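Local coordinates for thioredoxin domain-containing protein (Sinorhizobium meliloti, PDB 3U5R) that is of unknown function but belongs to the AhpC/TSA family of thioredoxin-fold proteins and probably has antioxidant oxidoreductase activity, at residues 159-164 / 175-180. Numbering follows the deposited sequence.
Sequences HGQFDD and GADLRA
Gln161 reaches Asp177 with a side chain extended beyond CG. CB leads to CG, and Gln161 CG lies 3.4 Å from Asp177 OD2; CD carries OE1 to Arg166 and NE2 to the acids. Gln161 NE2 donates to Asp177 OD2 at 2.6 Å, nearly straight (169°) and in the amide plane, though it meets the carboxylate from above its plane. A second, more bent bond from NE2 goes to Asp164 OD1, so one amide nitrogen joins two acids whose oxygens, Asp164 OD1 and Asp177 OD2, are 4.3 Å apart. A leucine in place of Gln161 would probably leave these like charges without their shared donor and take from Arg166 NH2 the Gln161 OE1 acceptor. Beside this, the Phe162 ring lies flat over Gly175, whose CA sits 3.5 Å from the ring centroid in a CH-pi contact; a CB on Gly175 would clash with CZ. With CG anti to the backbone N (chi1 -176°), the ring also brings its CD1 edge to Leu178 CD1. Phe162 O accepts from Leu178 N, and Asp163 OD2 from the N-cap Gly175 N at 2.6 Å. The loop leaving edge strand 156-160 is thereby fastened to the first turn of helix 176-186, a strand-to-helix connection of the thioredoxin fold.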
loop_
_atom_site.group_PDB
_atom_site.type_symbol
_atom_site.label_atom_id
_atom_site.label_comp_id
_atom_site.label_asym_id
_atom_site.label_seq_id
_atom_site.Cartn_x
_atom_site.Cartn_y
_atom_site.Cartn_z
ATOM N N HIS A 159 -7.100 -7.846 2.359
ATOM C CA HIS A 159 -6.088 -7.356 3.258
ATOM C C HIS A 159 -5.077 -8.476 3.380
ATOM O O HIS A 159 -5.339 -9.520 3.943
ATOM C CB HIS A 159 -6.669 -6.908 4.632
ATOM C CG HIS A 159 -5.638 -6.432 5.596
ATOM N ND1 HIS A 159 -4.588 -5.618 5.213
ATOM C CD2 HIS A 159 -5.443 -6.699 6.905
ATOM C CE1 HIS A 159 -3.819 -5.377 6.250
ATOM N NE2 HIS A 159 -4.321 -6.018 7.290
ATOM N N GLY A 160 -3.911 -8.302 2.767
ATOM C CA GLY A 160 -2.896 -9.361 2.898
ATOM C C GLY A 160 -1.757 -9.184 1.895
ATOM O O GLY A 160 -1.502 -8.086 1.405
ATOM N N GLN A 161 -1.064 -10.284 1.667
ATOM C CA GLN A 161 0.184 -10.335 0.884
ATOM C C GLN A 161 -0.031 -9.925 -0.577
ATOM O O GLN A 161 -1.129 -10.087 -1.235
ATOM C CB GLN A 161 0.791 -11.766 0.997
ATOM C CG GLN A 161 0.075 -12.818 0.116
ATOM C CD GLN A 161 0.715 -14.225 0.276
ATOM O OE1 GLN A 161 1.583 -14.413 1.102
ATOM N NE2 GLN A 161 0.283 -15.165 -0.494
ATOM N N PHE A 162 1.016 -9.390 -1.159
ATOM C CA PHE A 162 1.002 -9.067 -2.615
ATOM C C PHE A 162 0.980 -10.398 -3.375
ATOM O O PHE A 162 0.284 -10.597 -4.428
ATOM C CB PHE A 162 2.289 -8.231 -2.863
ATOM C CG PHE A 162 2.456 -7.705 -4.258
ATOM C CD1 PHE A 162 1.536 -6.805 -4.798
ATOM C CD2 PHE A 162 3.597 -8.054 -5.011
ATOM C CE1 PHE A 162 1.709 -6.289 -6.119
ATOM C CE2 PHE A 162 3.816 -7.558 -6.321
ATOM C CZ PHE A 162 2.876 -6.640 -6.888
ATOM N N ASP A 163 1.780 -11.337 -2.866
ATOM C CA ASP A 163 1.824 -12.715 -3.387
ATOM C C ASP A 163 2.716 -13.490 -2.432
ATOM O O ASP A 163 3.094 -12.954 -1.376
ATOM C CB ASP A 163 2.455 -12.735 -4.795
ATOM C CG ASP A 163 3.857 -12.038 -4.812
ATOM O OD1 ASP A 163 4.551 -11.990 -3.734
ATOM O OD2 ASP A 163 4.278 -11.543 -5.897
ATOM N N ASP A 164 3.132 -14.694 -2.819
ATOM C CA ASP A 164 3.785 -15.637 -1.873
ATOM C C ASP A 164 5.317 -15.344 -1.767
ATOM O O ASP A 164 6.030 -16.030 -1.001
ATOM C CB ASP A 164 3.613 -17.131 -2.348
ATOM C CG ASP A 164 2.174 -17.722 -2.149
ATOM O OD1 ASP A 164 1.519 -17.396 -1.124
ATOM O OD2 ASP A 164 1.715 -18.609 -3.002
ATOM N N GLY A 175 2.790 -10.622 -7.873
ATOM C CA GLY A 175 1.597 -9.885 -7.481
ATOM C C GLY A 175 0.294 -10.662 -7.647
ATOM O O GLY A 175 -0.785 -10.068 -7.573
ATOM N N ALA A 176 0.367 -11.980 -7.837
ATOM C CA ALA A 176 -0.851 -12.742 -8.226
ATOM C C ALA A 176 -2.023 -12.672 -7.235
ATOM O O ALA A 176 -3.156 -12.532 -7.671
ATOM C CB ALA A 176 -0.527 -14.260 -8.570
ATOM N N ASP A 177 -1.763 -12.726 -5.923
ATOM C CA ASP A 177 -2.857 -12.602 -4.921
ATOM C C ASP A 177 -3.598 -11.262 -5.046
ATOM O O ASP A 177 -4.848 -11.245 -5.139
ATOM C CB ASP A 177 -2.352 -12.792 -3.464
ATOM C CG ASP A 177 -1.852 -14.246 -3.165
ATOM O OD1 ASP A 177 -1.471 -14.915 -4.115
ATOM O OD2 ASP A 177 -1.764 -14.706 -1.980
ATOM N N LEU A 178 -2.849 -10.163 -5.090
ATOM C CA LEU A 178 -3.468 -8.841 -5.243
ATOM C C LEU A 178 -4.111 -8.664 -6.593
ATOM O O LEU A 178 -5.218 -8.142 -6.695
ATOM C CB LEU A 178 -2.446 -7.705 -5.024
ATOM C CG LEU A 178 -2.706 -6.634 -4.029
ATOM C CD1 LEU A 178 -1.856 -5.417 -4.394
ATOM C CD2 LEU A 178 -4.173 -6.318 -3.755
ATOM N N ARG A 179 -3.442 -9.126 -7.643
ATOM C CA ARG A 179 -4.031 -9.078 -8.979
ATOM C C ARG A 179 -5.349 -9.804 -9.023
ATOM O O ARG A 179 -6.307 -9.260 -9.493
ATOM C CB ARG A 179 -3.079 -9.645 -10.027
ATOM C CG ARG A 179 -1.873 -8.669 -10.240
ATOM C CD ARG A 179 -0.742 -9.373 -11.153
ATOM N NE ARG A 179 0.338 -8.443 -11.524
ATOM C CZ ARG A 179 0.294 -7.565 -12.516
ATOM N NH1 ARG A 179 -0.728 -7.483 -13.350
ATOM N NH2 ARG A 179 1.393 -6.857 -12.774
ATOM N N ALA A 180 -5.393 -11.038 -8.530
ATOM C CA ALA A 180 -6.657 -11.775 -8.504
ATOM C C ALA A 180 -7.772 -11.003 -7.759
ATOM O O ALA A 180 -8.902 -10.915 -8.255
ATOM C CB ALA A 180 -6.452 -13.230 -7.923
#